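PDB 1W7C: lysyl oxidase from Pichia pastoris, which probably oxidises primary amines, peptidyl lysine side chains among them, to aldehydes with a copper ion and a topaquinone cofactor. Local coordinates for residues T252-D257 against A464-P469; H180-G185 against A622-P627; P128-H133 against G185-Y190; D157-L162 against T207-K212; L134-S139 against F387-F392. All blocks are in the same frame, centred on the assembly; numbering follows the deposited sequence. Where two conformers were deposited one is given.

The five contacts lie away from the copper-topaquinone centre and the calcium sites, and all five are linked through successive touches. Contacts 2 and 3 share G185 and have centres 8 Å apart; H180 of contact 2 hydrogen-bonds T187 of contact 3. Contact 3 in turn meets contact 4 (centres 25 Å apart) because strands 187-195 and 209-214 are neighbours in one antiparallel sheet. Contact 4 touches contact 1, 12 Å away between centres, where K255 NZ hydrogen-bonds G161 O. Contacts 3 and 5, 18 Å apart between centres, are joined through F129 and K138. Contacts 1, 2 and 5 each bring in a segment of the enzyme domain's sequence family.

Contact 1 (T252-D257 against A464-P469); sequences TLPKID and AGYWNP
Y466, on the short strand 465-466, points its ring end-on at the irregular loop T252-D257, a strand-to-loop contact between the enzyme-domain family region and the DUF1965 region of this copper amine oxidase. With CG anti to the backbone N (chi1 -176°), the phenol extends toward L253 and P254. Its hydroxyl OH donates to P254 O at 2.6 Å; the donor lies in the carbonyl plane, on a lone pair, at a C=O...O angle of 133°. Relative to the ring, that carbonyl oxygen lies at the edge and in plane, so the bond continues the plane of the phenol.

The two hydrophobic neighbours come in differently. The P254 side chain crosses the tyrosine at about a right angle and brings CD to 3.6 Å from Y466 OH. The L253 side chain runs obliquely past the phenol, with CB 3.3 Å from Y466 OH and CD1 3.9 Å from Y466 CE2. N468 meets the same leucine nearly perpendicularly; its amide is held by outside partners, OD1 by E470 N and ND2 by N231 OD1. L253 CD1 touches both Y466 and N468, lying 3.8 Å from N468 ND2.

Contact 2 (H180-G185 against A622-P627); sequences HDPATG and ALYDPP
Y624 and P182 carry this loop-to-loop contact, supported by a water that links H180 to L623. The tyrosine's CB bond is directed at the H180-G185 loop, and chi1 of -63° sets CG anti to its own carbonyl carbon. CG is the first ring atom to meet the proline, 4.2 Å from P182 CG. CD1 comes closer, at 3.6 Å from both P182 CG and P182 CD, so the CG-CD edge of the pyrrolidine borders this one ring carbon. Beyond it CE1 is 3.9 Å from P182 CD and also approaches H180 O, which lies near the ring plane at its edge. The two side chains cross at about a right angle, and the proline reaches the ring obliquely.

The same carbonyl has a polar partner: water 1 donates to H180 O at 3.0 Å and accepts from L623 N at 3.1 Å. L623 CD1 packs beside the same oxygen, 3.9 Å from H180 O. An Asx turn spans P182, with A183 N donating to D181 OD1 at 2.9 Å from above the carboxylate plane.

The H180-G185 loop joins the antiparallel neighbours 170-180 and 187-195. Across the contact, the loop between strands 602-606 and 642-654 lays L623 against P177 and L179 of strand 170-180.

Contact 3 (P128-H133 against G185-Y190); sequences PFEVGH and GATVDY
Strand 187-195, second in a five-stranded antiparallel sheet, is met near its start by a 3-10 turn at F129-E130 that follows strand 126-128. One short side-chain bond joins them: T187 OG1 donates to E130 OE2 at 2.7 Å, on the anti lone pair of that oxygen, the side away from the other carboxylate oxygen. The glutamate reaches it by folding back at chi2 (-49°), which keeps its inner carbons close to the hydroxyl: CB lies 3.8 Å and CG 4.0 Å from T187 OG1. T187 places OG1 anti to its carbonyl carbon, while its methyl CG2 lies 4.0 Å from E130 O.

Because its proton goes to E130, the threonine oxygen can accept from H180 ND1, giving a short chain from histidine through hydroxyl to carboxylate. The second carboxylate oxygen, OE1, takes G217 N, so both ends of the group are held. OE1 also lies in the plane of the F129 ring at its edge, 3.7 Å from F129 CD2.

Contact 4 (D157-L162 against T207-K212); sequences DVLEGL and TGFFFK
T207 OG1 is gripped twice just before F209, the residue that meets the helix: it accepts from F209 N at 3.2 Å, with an N-H...O angle of 160°, and donates to C193 O. The first bond makes an ST turn at the corner where the chain bends at G208 and enters strand 209-214. From this corner the phenylalanine extends, CG anti to the backbone N (chi1 -175°), and carries its ring toward helix 153-163.

Three helix residues receive it. L159 comes over one face: its CD2 sits 3.7 Å from the ring centroid, 18° off the normal, a CH-pi contact displaced toward the CD2-CE2 side. The distance from L159 CD2 to F209 CE2 is 3.6 Å. L162 runs at about a right angle to the phenylalanine and approaches obliquely, CD1 lying 3.8 Å from F209 CD1. V158 CG1 reaches F209 CE1 more loosely, at 4.3 Å.

The helix and strand segments pass 11.0 Å apart at their axes, a separation spanned by these side chains. L241 of helix 238-246 touches both V158 and F209 and extends the apolar cluster. Since aliphatic carbon and aromatic ring alone meet between the two segments, the contact relies on dispersion and the exclusion of water, whereas the polar bonds of T207 probably help set the direction from which the ring enters.

Contact 5 (L134-S139 against F387-F392); sequences LDRIKS and FEYDEF
The two-residue type I' turn of the beta-hairpin formed by strands 380-388 and 391-405, closed by paired E388-E391 backbone bonds, gives Y389 and D390 positive phi and presents Y389 to R136, at the start of helix 136-150. R136 lies extended across the phenol: CD sits over the ring face, 3.8 Å from its centroid and 15° off the normal, a CH-pi contact. The guanidinium follows at only 19° to the ring plane, with Y389 CD2 over its face and 3.4 Å from R136 NE. At the other end Y389 OH accepts a somewhat bent bond from R136 N at 3.3 Å, while D135 CB lies 3.1 Å from Y389 OH at the ring edge.

D135 is the helix N-cap: its OD2 takes K138 N at 2.9 Å, and OD1 is bonded to Y54 OH. R136 NH1 donates at 2.9 Å to water 2, which lies between it, E388 O and E391 OE1, 2.6 Å from the last. E391 OE1 is 4.4 Å from R136 NH1, beyond a salt bridge; E391 OE2 pairs with R735. Cover by Y389, the NH2 bond to Y393 OH and water 2 together hold the guanidinium, and E391 probably adds longer-range attraction.

Contact 1 (T252-D257 against A464-P469)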
# COMPACT_ATOMS: atom_id res chain seq x y z
N THR A 252 41.92 9.90 -19.61
CA THR A 252 41.28 8.60 -19.44
C THR A 252 40.57 8.59 -18.11
O THR A 252 41.17 8.85 -17.06
CB THR A 252 42.32 7.49 -19.51
OG1 THR A 252 43.01 7.55 -20.76
CG2 THR A 252 41.64 6.12 -19.52
N LEU A 253 39.27 8.33 -18.15
CA LEU A 253 38.49 8.30 -16.93
C LEU A 253 38.81 7.04 -16.12
O LEU A 253 39.27 6.04 -16.67
CB LEU A 253 37.01 8.36 -17.26
CG LEU A 253 36.51 9.63 -17.93
CD1 LEU A 253 35.13 9.39 -18.50
CD2 LEU A 253 36.51 10.81 -16.95
N PRO A 254 38.58 7.09 -14.81
CA PRO A 254 38.84 5.94 -13.94
C PRO A 254 38.19 4.65 -14.43
O PRO A 254 37.01 4.62 -14.82
CB PRO A 254 38.28 6.38 -12.59
CG PRO A 254 38.41 7.87 -12.61
CD PRO A 254 38.10 8.25 -14.03
N LYS A 255 38.96 3.58 -14.42
CA LYS A 255 38.55 2.28 -14.92
C LYS A 255 37.91 1.45 -13.82
O LYS A 255 38.21 1.61 -12.64
CB LYS A 255 39.75 1.55 -15.55
CG LYS A 255 40.34 2.29 -16.74
CD LYS A 255 41.64 1.66 -17.25
CE LYS A 255 42.27 2.53 -18.33
NZ LYS A 255 43.65 2.09 -18.63
N ILE A 256 37.01 0.56 -14.22
CA ILE A 256 36.37 -0.37 -13.32
C ILE A 256 37.42 -1.31 -12.73
O ILE A 256 38.28 -1.81 -13.45
CB ILE A 256 35.30 -1.18 -14.08
CG1 ILE A 256 34.17 -0.25 -14.54
CG2 ILE A 256 34.71 -2.23 -13.19
CD1 ILE A 256 33.28 -0.84 -15.65
N ASP A 257 37.32 -1.55 -11.42
CA ASP A 257 38.14 -2.57 -10.76
C ASP A 257 37.51 -3.95 -10.98
O ASP A 257 36.69 -4.43 -10.19
CB ASP A 257 38.30 -2.25 -9.28
CG ASP A 257 39.25 -3.19 -8.57
OD1 ASP A 257 39.71 -4.18 -9.17
OD2 ASP A 257 39.59 -2.99 -7.40
N ALA A 464 22.40 0.53 -14.50
CA ALA A 464 23.18 1.64 -14.03
C ALA A 464 23.91 2.30 -15.20
O ALA A 464 23.74 1.92 -16.38
CB ALA A 464 24.16 1.14 -13.03
N GLY A 465 24.63 3.38 -14.90
CA GLY A 465 25.45 4.03 -15.89
C GLY A 465 26.83 4.34 -15.39
O GLY A 465 27.08 4.36 -14.20
N TYR A 466 27.75 4.64 -16.30
CA TYR A 466 29.08 5.07 -15.88
C TYR A 466 28.98 6.46 -15.21
O TYR A 466 28.26 7.33 -15.68
CB TYR A 466 30.07 5.07 -17.07
CG TYR A 466 31.46 5.43 -16.63
CD1 TYR A 466 32.36 4.46 -16.25
CD2 TYR A 466 31.86 6.75 -16.54
CE1 TYR A 466 33.62 4.79 -15.77
CE2 TYR A 466 33.12 7.10 -16.06
CZ TYR A 466 33.99 6.11 -15.67
OH TYR A 466 35.22 6.45 -15.18
N TRP A 467 29.64 6.61 -14.07
CA TRP A 467 29.66 7.86 -13.33
C TRP A 467 30.78 8.77 -13.82
O TRP A 467 31.96 8.49 -13.57
CB TRP A 467 29.83 7.62 -11.82
CG TRP A 467 29.96 8.90 -11.03
CD1 TRP A 467 31.11 9.48 -10.63
CD2 TRP A 467 28.90 9.75 -10.56
NE1 TRP A 467 30.84 10.64 -9.95
CE2 TRP A 467 29.49 10.83 -9.90
CE3 TRP A 467 27.50 9.70 -10.65
CZ2 TRP A 467 28.75 11.86 -9.29
CZ3 TRP A 467 26.77 10.72 -10.04
CH2 TRP A 467 27.40 11.80 -9.39
N ASN A 468 30.41 9.82 -14.52
CA ASN A 468 31.34 10.87 -14.91
C ASN A 468 31.09 12.06 -14.00
O ASN A 468 30.02 12.66 -14.07
CB ASN A 468 31.10 11.25 -16.37
CG ASN A 468 32.10 12.28 -16.87
OD1 ASN A 468 32.52 13.19 -16.14
ND2 ASN A 468 32.49 12.14 -18.12
N PRO A 469 32.02 12.41 -13.13
CA PRO A 469 31.76 13.48 -12.15
C PRO A 469 31.35 14.81 -12.80
O PRO A 469 30.66 15.59 -12.17
CB PRO A 469 33.11 13.65 -11.44
CG PRO A 469 33.86 12.38 -11.67
CD PRO A 469 33.36 11.82 -12.96

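Contact 2 (H180-G185 against A622-P627)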
# COMPACT_ATOMS: atom_id res chain seq x y z
N HIS A 180 14.77 5.77 -36.03
CA HIS A 180 14.45 5.97 -37.43
C HIS A 180 13.82 7.34 -37.60
O HIS A 180 12.92 7.75 -36.87
CB HIS A 180 13.49 4.89 -37.95
CG HIS A 180 13.03 5.13 -39.35
ND1 HIS A 180 13.89 5.02 -40.43
CD2 HIS A 180 11.84 5.55 -39.85
CE1 HIS A 180 13.24 5.33 -41.54
NE2 HIS A 180 11.99 5.66 -41.23
N ASP A 181 14.33 8.05 -38.59
CA ASP A 181 13.90 9.42 -38.86
C ASP A 181 13.08 9.40 -40.16
O ASP A 181 13.65 9.26 -41.23
CB ASP A 181 15.10 10.35 -39.01
CG ASP A 181 14.72 11.77 -39.20
OD1 ASP A 181 13.55 12.08 -39.51
OD2 ASP A 181 15.57 12.67 -39.10
N PRO A 182 11.75 9.52 -40.08
CA PRO A 182 10.95 9.46 -41.31
C PRO A 182 11.24 10.59 -42.29
O PRO A 182 10.96 10.46 -43.48
CB PRO A 182 9.49 9.55 -40.81
CG PRO A 182 9.53 9.35 -39.35
CD PRO A 182 10.91 9.62 -38.88
N ALA A 183 11.79 11.70 -41.81
CA ALA A 183 12.06 12.80 -42.69
C ALA A 183 13.22 12.54 -43.64
O ALA A 183 13.20 13.02 -44.77
CB ALA A 183 12.26 14.10 -41.91
N THR A 184 14.23 11.82 -43.18
CA THR A 184 15.40 11.50 -44.00
C THR A 184 15.48 10.05 -44.47
O THR A 184 16.25 9.73 -45.38
CB THR A 184 16.69 11.81 -43.23
OG1 THR A 184 16.79 10.94 -42.11
CG2 THR A 184 16.66 13.22 -42.61
N GLY A 185 14.70 9.17 -43.85
CA GLY A 185 14.79 7.73 -44.07
C GLY A 185 15.87 6.98 -43.30
O GLY A 185 15.93 5.76 -43.34
N ALA A 622 8.75 2.05 -34.10
CA ALA A 622 7.93 2.84 -35.02
C ALA A 622 7.56 4.15 -34.34
O ALA A 622 6.45 4.33 -33.81
CB ALA A 622 6.70 2.03 -35.44
N LEU A 623 8.53 5.06 -34.30
CA LEU A 623 8.49 6.16 -33.34
C LEU A 623 7.36 7.15 -33.58
O LEU A 623 6.82 7.70 -32.63
CB LEU A 623 9.83 6.90 -33.34
CG LEU A 623 11.09 6.11 -32.96
CD1 LEU A 623 12.34 6.98 -33.09
CD2 LEU A 623 10.98 5.48 -31.55
N TYR A 624 7.03 7.39 -34.85
CA TYR A 624 6.06 8.41 -35.24
C TYR A 624 4.73 7.83 -35.74
O TYR A 624 3.68 8.46 -35.62
CB TYR A 624 6.68 9.39 -36.26
CG TYR A 624 7.83 10.14 -35.62
CD1 TYR A 624 9.14 9.67 -35.74
CD2 TYR A 624 7.59 11.24 -34.82
CE1 TYR A 624 10.19 10.30 -35.09
CE2 TYR A 624 8.65 11.90 -34.17
CZ TYR A 624 9.94 11.43 -34.32
OH TYR A 624 10.99 12.04 -33.65
N ASP A 625 4.78 6.63 -36.32
CA ASP A 625 3.62 5.94 -36.89
C ASP A 625 3.47 4.51 -36.37
O ASP A 625 3.45 3.56 -37.16
CB ASP A 625 3.71 5.95 -38.44
CG ASP A 625 2.46 5.45 -39.09
OD1 ASP A 625 2.53 4.98 -40.24
OD2 ASP A 625 1.35 5.51 -38.54
N PRO A 626 3.37 4.35 -35.05
CA PRO A 626 3.22 3.00 -34.49
C PRO A 626 1.91 2.34 -34.88
O PRO A 626 0.93 3.04 -35.14
CB PRO A 626 3.27 3.25 -32.99
CG PRO A 626 2.71 4.62 -32.84
CD PRO A 626 3.35 5.38 -34.00
N PRO A 627 1.90 1.02 -34.94
CA PRO A 627 0.66 0.28 -35.14
C PRO A 627 -0.48 0.77 -34.28
O PRO A 627 -1.58 1.00 -34.82
CB PRO A 627 1.06 -1.17 -34.88
CG PRO A 627 2.48 -1.22 -35.33
CD PRO A 627 3.07 0.12 -34.87
O HOH W 1 10.59 5.98 -36.43

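Contact 3 (P128-H133 against G185-Y190)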
# COMPACT_ATOMS: atom_id res chain seq x y z
N PRO A 128 6.97 -1.46 -41.87
CA PRO A 128 8.17 -1.36 -42.71
C PRO A 128 9.44 -1.86 -42.01
O PRO A 128 9.62 -1.69 -40.80
CB PRO A 128 8.28 0.14 -42.97
CG PRO A 128 6.91 0.64 -42.84
CD PRO A 128 6.30 -0.15 -41.71
N PHE A 129 10.36 -2.42 -42.80
CA PHE A 129 11.63 -2.90 -42.29
C PHE A 129 12.33 -1.88 -41.37
O PHE A 129 12.83 -2.25 -40.32
CB PHE A 129 12.56 -3.24 -43.46
CG PHE A 129 13.91 -3.75 -43.02
CD1 PHE A 129 14.07 -5.09 -42.68
CD2 PHE A 129 15.00 -2.89 -42.92
CE1 PHE A 129 15.28 -5.55 -42.26
CE2 PHE A 129 16.22 -3.37 -42.51
CZ PHE A 129 16.36 -4.70 -42.18
N GLU A 130 12.40 -0.62 -41.80
CA GLU A 130 13.15 0.39 -41.03
C GLU A 130 12.68 0.51 -39.58
O GLU A 130 13.50 0.79 -38.73
CB GLU A 130 13.14 1.76 -41.67
CG GLU A 130 13.93 1.87 -42.98
CD GLU A 130 15.34 1.28 -42.91
OE1 GLU A 130 15.74 0.57 -43.85
OE2 GLU A 130 16.09 1.57 -41.94
N VAL A 131 11.38 0.30 -39.34
CA VAL A 131 10.79 0.42 -38.00
C VAL A 131 10.35 -0.97 -37.49
O VAL A 131 9.48 -1.11 -36.64
CB VAL A 131 9.61 1.43 -37.97
CG1 VAL A 131 10.09 2.83 -38.23
CG2 VAL A 131 8.50 1.05 -38.92
N GLY A 132 11.01 -1.99 -38.00
CA GLY A 132 10.63 -3.36 -37.78
C GLY A 132 10.90 -3.84 -36.35
O GLY A 132 11.51 -3.16 -35.52
N HIS A 133 10.42 -5.04 -36.06
CA HIS A 133 10.70 -5.70 -34.80
C HIS A 133 12.18 -6.04 -34.72
O HIS A 133 12.81 -6.49 -35.71
CB HIS A 133 9.88 -6.97 -34.69
CG HIS A 133 10.02 -7.67 -33.38
ND1 HIS A 133 9.68 -7.08 -32.19
CD2 HIS A 133 10.51 -8.89 -33.07
CE1 HIS A 133 9.93 -7.93 -31.21
NE2 HIS A 133 10.47 -9.02 -31.71
N GLY A 185 14.70 9.17 -43.85
CA GLY A 185 14.79 7.73 -44.07
C GLY A 185 15.87 6.98 -43.30
O GLY A 185 15.93 5.76 -43.34
N ALA A 186 16.76 7.71 -42.65
CA ALA A 186 17.86 7.10 -41.90
C ALA A 186 17.41 6.43 -40.61
O ALA A 186 16.54 6.92 -39.92
CB ALA A 186 18.92 8.16 -41.58
N THR A 187 18.08 5.33 -40.29
CA THR A 187 17.93 4.63 -39.03
C THR A 187 19.28 4.53 -38.38
O THR A 187 20.20 3.94 -38.94
CB THR A 187 17.34 3.24 -39.28
OG1 THR A 187 16.10 3.39 -39.99
CG2 THR A 187 17.06 2.47 -37.94
N VAL A 188 19.38 5.11 -37.19
CA VAL A 188 20.60 5.06 -36.40
C VAL A 188 20.34 4.43 -35.04
O VAL A 188 19.21 4.17 -34.65
CB VAL A 188 21.24 6.46 -36.26
CG1 VAL A 188 21.46 7.07 -37.62
CG2 VAL A 188 20.37 7.37 -35.39
N ASP A 189 21.42 4.15 -34.34
CA ASP A 189 21.32 3.52 -33.03
C ASP A 189 22.61 3.81 -32.26
O ASP A 189 23.68 3.91 -32.85
CB ASP A 189 21.08 2.00 -33.24
CG ASP A 189 20.52 1.28 -32.04
OD1 ASP A 189 20.15 1.93 -31.02
OD2 ASP A 189 20.36 0.03 -32.06
N TYR A 190 22.47 3.97 -30.96
CA TYR A 190 23.61 4.15 -30.08
C TYR A 190 23.90 2.81 -29.39
O TYR A 190 23.12 1.88 -29.44
CB TYR A 190 23.31 5.23 -29.05
CG TYR A 190 23.29 6.64 -29.63
CD1 TYR A 190 22.14 7.16 -30.19
CD2 TYR A 190 24.42 7.45 -29.62
CE1 TYR A 190 22.12 8.44 -30.72
CE2 TYR A 190 24.40 8.75 -30.13
CZ TYR A 190 23.24 9.24 -30.67
OH TYR A 190 23.24 10.52 -31.16

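Contact 4 (D157-L162 against T207-K212)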
# COMPACT_ATOMS: atom_id res chain seq x y z
N ASP A 157 42.80 -2.10 -29.57
CA ASP A 157 43.75 -1.30 -28.80
C ASP A 157 43.07 -0.13 -28.09
O ASP A 157 43.33 0.12 -26.92
CB ASP A 157 44.89 -0.79 -29.71
CG ASP A 157 46.14 -0.43 -28.92
OD1 ASP A 157 46.42 0.78 -28.76
OD2 ASP A 157 46.89 -1.30 -28.43
N VAL A 158 42.17 0.57 -28.78
CA VAL A 158 41.39 1.67 -28.20
C VAL A 158 40.58 1.17 -27.00
O VAL A 158 40.63 1.76 -25.91
CB VAL A 158 40.41 2.29 -29.24
CG1 VAL A 158 39.40 3.21 -28.56
CG2 VAL A 158 41.19 3.06 -30.32
N LEU A 159 39.84 0.09 -27.20
CA LEU A 159 38.99 -0.42 -26.14
C LEU A 159 39.80 -0.87 -24.92
O LEU A 159 39.44 -0.52 -23.80
CB LEU A 159 38.12 -1.56 -26.66
CG LEU A 159 37.03 -1.18 -27.67
CD1 LEU A 159 36.47 -2.47 -28.29
CD2 LEU A 159 35.92 -0.35 -27.02
N GLU A 160 40.88 -1.62 -25.11
CA GLU A 160 41.69 -2.07 -23.97
C GLU A 160 42.34 -0.89 -23.27
O GLU A 160 42.39 -0.85 -22.05
CB GLU A 160 42.75 -3.09 -24.40
CG GLU A 160 43.52 -3.66 -23.21
CD GLU A 160 44.26 -4.93 -23.51
OE1 GLU A 160 44.64 -5.14 -24.67
OE2 GLU A 160 44.47 -5.73 -22.57
N GLY A 161 42.83 0.07 -24.04
CA GLY A 161 43.44 1.26 -23.48
C GLY A 161 42.50 2.08 -22.61
O GLY A 161 42.90 2.53 -21.55
N LEU A 162 41.27 2.27 -23.06
CA LEU A 162 40.31 3.09 -22.31
C LEU A 162 39.68 2.34 -21.14
O LEU A 162 39.45 2.92 -20.09
CB LEU A 162 39.20 3.60 -23.25
CG LEU A 162 39.67 4.58 -24.35
CD1 LEU A 162 38.51 4.95 -25.27
CD2 LEU A 162 40.31 5.83 -23.77
N THR A 207 30.98 0.66 -19.03
CA THR A 207 32.34 1.21 -19.20
C THR A 207 32.44 2.70 -19.50
O THR A 207 33.53 3.26 -19.41
CB THR A 207 33.05 0.49 -20.34
OG1 THR A 207 32.36 0.72 -21.58
CG2 THR A 207 33.07 -1.02 -20.12
N GLY A 208 31.35 3.32 -19.91
CA GLY A 208 31.39 4.70 -20.38
C GLY A 208 31.96 4.86 -21.77
O GLY A 208 32.23 5.98 -22.21
N PHE A 209 32.14 3.75 -22.49
CA PHE A 209 32.50 3.83 -23.91
C PHE A 209 31.24 3.70 -24.75
O PHE A 209 30.51 2.73 -24.62
CB PHE A 209 33.48 2.74 -24.29
CG PHE A 209 33.96 2.86 -25.69
CD1 PHE A 209 34.97 3.73 -26.00
CD2 PHE A 209 33.33 2.18 -26.72
CE1 PHE A 209 35.39 3.88 -27.28
CE2 PHE A 209 33.75 2.34 -28.04
CZ PHE A 209 34.77 3.19 -28.31
N PHE A 210 30.97 4.68 -25.60
CA PHE A 210 29.75 4.73 -26.39
C PHE A 210 30.06 4.84 -27.89
O PHE A 210 31.15 5.23 -28.30
CB PHE A 210 28.90 5.94 -25.97
CG PHE A 210 28.63 6.00 -24.48
CD1 PHE A 210 29.38 6.84 -23.67
CD2 PHE A 210 27.71 5.14 -23.88
CE1 PHE A 210 29.17 6.85 -22.30
CE2 PHE A 210 27.48 5.18 -22.52
CZ PHE A 210 28.22 6.01 -21.73
N PHE A 211 29.05 4.54 -28.69
CA PHE A 211 29.15 4.64 -30.12
C PHE A 211 27.78 4.84 -30.75
O PHE A 211 26.75 4.66 -30.10
CB PHE A 211 29.87 3.41 -30.72
CG PHE A 211 29.34 2.11 -30.23
CD1 PHE A 211 28.27 1.49 -30.86
CD2 PHE A 211 29.93 1.47 -29.14
CE1 PHE A 211 27.77 0.28 -30.38
CE2 PHE A 211 29.43 0.28 -28.66
CZ PHE A 211 28.36 -0.34 -29.29
N LYS A 212 27.81 5.21 -32.02
CA LYS A 212 26.61 5.50 -32.80
C LYS A 212 26.84 4.99 -34.19
O LYS A 212 27.89 5.23 -34.78
CB LYS A 212 26.33 7.00 -32.84
CG LYS A 212 25.00 7.37 -33.52
CD LYS A 212 24.91 8.87 -33.77
CE LYS A 212 23.60 9.25 -34.43
NZ LYS A 212 23.51 10.69 -34.80

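Contact 5 (L134-S139 against F387-F392)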
# COMPACT_ATOMS: atom_id res chain seq x y z
N LEU A 134 12.76 -5.84 -33.54
CA LEU A 134 14.12 -6.28 -33.26
C LEU A 134 14.10 -7.78 -33.04
O LEU A 134 14.06 -8.27 -31.91
CB LEU A 134 14.67 -5.54 -32.04
CG LEU A 134 16.12 -5.85 -31.67
CD1 LEU A 134 17.09 -5.57 -32.82
CD2 LEU A 134 16.53 -5.06 -30.42
N ASP A 135 14.07 -8.49 -34.15
CA ASP A 135 13.89 -9.92 -34.15
C ASP A 135 15.24 -10.62 -34.17
O ASP A 135 16.29 -9.97 -34.15
CB ASP A 135 12.94 -10.40 -35.26
CG ASP A 135 13.50 -10.32 -36.63
OD1 ASP A 135 12.78 -10.82 -37.54
OD2 ASP A 135 14.58 -9.72 -36.92
N ARG A 136 15.22 -11.94 -34.20
CA ARG A 136 16.46 -12.72 -34.11
C ARG A 136 17.40 -12.37 -35.26
O ARG A 136 18.61 -12.30 -35.09
CB ARG A 136 16.18 -14.21 -34.11
CG ARG A 136 15.61 -14.69 -32.82
CD ARG A 136 15.45 -16.17 -32.71
NE ARG A 136 14.91 -16.49 -31.39
CZ ARG A 136 14.43 -17.67 -31.05
NH1 ARG A 136 14.43 -18.68 -31.90
NH2 ARG A 136 13.96 -17.83 -29.81
N ILE A 137 16.82 -12.14 -36.43
CA ILE A 137 17.59 -11.85 -37.65
C ILE A 137 18.26 -10.47 -37.57
O ILE A 137 19.46 -10.33 -37.83
CB ILE A 137 16.67 -11.99 -38.90
CG1 ILE A 137 16.07 -13.41 -39.00
CG2 ILE A 137 17.43 -11.62 -40.16
CD1 ILE A 137 17.06 -14.51 -38.82
N LYS A 138 17.50 -9.46 -37.16
CA LYS A 138 18.06 -8.12 -37.01
C LYS A 138 19.07 -8.05 -35.87
O LYS A 138 20.09 -7.37 -36.01
CB LYS A 138 16.97 -7.06 -36.83
CG LYS A 138 17.49 -5.64 -36.85
CD LYS A 138 16.42 -4.65 -37.23
CE LYS A 138 16.25 -4.53 -38.74
NZ LYS A 138 15.01 -3.78 -39.15
N SER A 139 18.80 -8.72 -34.75
CA SER A 139 19.76 -8.78 -33.63
C SER A 139 21.09 -9.38 -34.08
O SER A 139 22.16 -8.87 -33.73
CB SER A 139 19.18 -9.60 -32.49
OG SER A 139 18.14 -8.86 -31.92
N PHE A 387 4.40 -19.57 -29.02
CA PHE A 387 5.07 -19.97 -30.26
C PHE A 387 5.94 -18.83 -30.76
O PHE A 387 5.47 -17.71 -30.91
CB PHE A 387 4.05 -20.36 -31.35
CG PHE A 387 4.71 -20.69 -32.67
CD1 PHE A 387 4.91 -19.73 -33.63
CD2 PHE A 387 5.20 -21.97 -32.89
CE1 PHE A 387 5.55 -20.05 -34.82
CE2 PHE A 387 5.82 -22.30 -34.07
CZ PHE A 387 6.01 -21.34 -35.03
N GLU A 388 7.21 -19.10 -31.01
CA GLU A 388 8.07 -18.09 -31.66
C GLU A 388 9.08 -18.78 -32.56
O GLU A 388 9.68 -19.76 -32.16
CB GLU A 388 8.84 -17.24 -30.65
CG GLU A 388 7.97 -16.58 -29.60
CD GLU A 388 8.73 -15.55 -28.81
OE1 GLU A 388 8.85 -14.37 -29.30
OE2 GLU A 388 9.18 -15.89 -27.68
N TYR A 389 9.26 -18.25 -33.76
CA TYR A 389 10.38 -18.64 -34.63
C TYR A 389 10.51 -20.15 -34.72
O TYR A 389 11.55 -20.74 -34.35
CB TYR A 389 11.69 -18.09 -34.10
CG TYR A 389 11.78 -16.61 -33.88
CD1 TYR A 389 11.93 -15.73 -34.95
CD2 TYR A 389 11.80 -16.10 -32.60
CE1 TYR A 389 12.06 -14.37 -34.73
CE2 TYR A 389 11.92 -14.75 -32.37
CZ TYR A 389 12.04 -13.89 -33.42
OH TYR A 389 12.18 -12.55 -33.17
N ASP A 390 9.44 -20.76 -35.19
CA ASP A 390 9.43 -22.17 -35.55
C ASP A 390 9.30 -23.17 -34.38
O ASP A 390 9.25 -24.36 -34.63
CB ASP A 390 10.66 -22.53 -36.42
CG ASP A 390 10.70 -21.78 -37.76
OD1 ASP A 390 11.81 -21.65 -38.33
OD2 ASP A 390 9.67 -21.31 -38.32
N GLU A 391 9.22 -22.69 -33.13
CA GLU A 391 9.14 -23.57 -31.98
C GLU A 391 7.96 -23.25 -31.05
O GLU A 391 7.65 -22.09 -30.77
CB GLU A 391 10.46 -23.55 -31.22
CG GLU A 391 11.62 -24.09 -32.06
CD GLU A 391 12.95 -24.00 -31.35
OE1 GLU A 391 13.39 -22.86 -31.09
OE2 GLU A 391 13.53 -25.06 -31.04
N PHE A 392 7.25 -24.31 -30.66
CA PHE A 392 6.23 -24.25 -29.63
C PHE A 392 6.90 -24.45 -28.28
O PHE A 392 7.62 -25.42 -28.09
CB PHE A 392 5.18 -25.33 -29.92
CG PHE A 392 3.99 -25.34 -28.98
CD1 PHE A 392 4.00 -26.08 -27.80
CD2 PHE A 392 2.83 -24.64 -29.30
CE1 PHE A 392 2.88 -26.13 -26.95
CE2 PHE A 392 1.72 -24.66 -28.46
CZ PHE A 392 1.74 -25.42 -27.29
O HOH W 2 12.27 -20.54 -31.20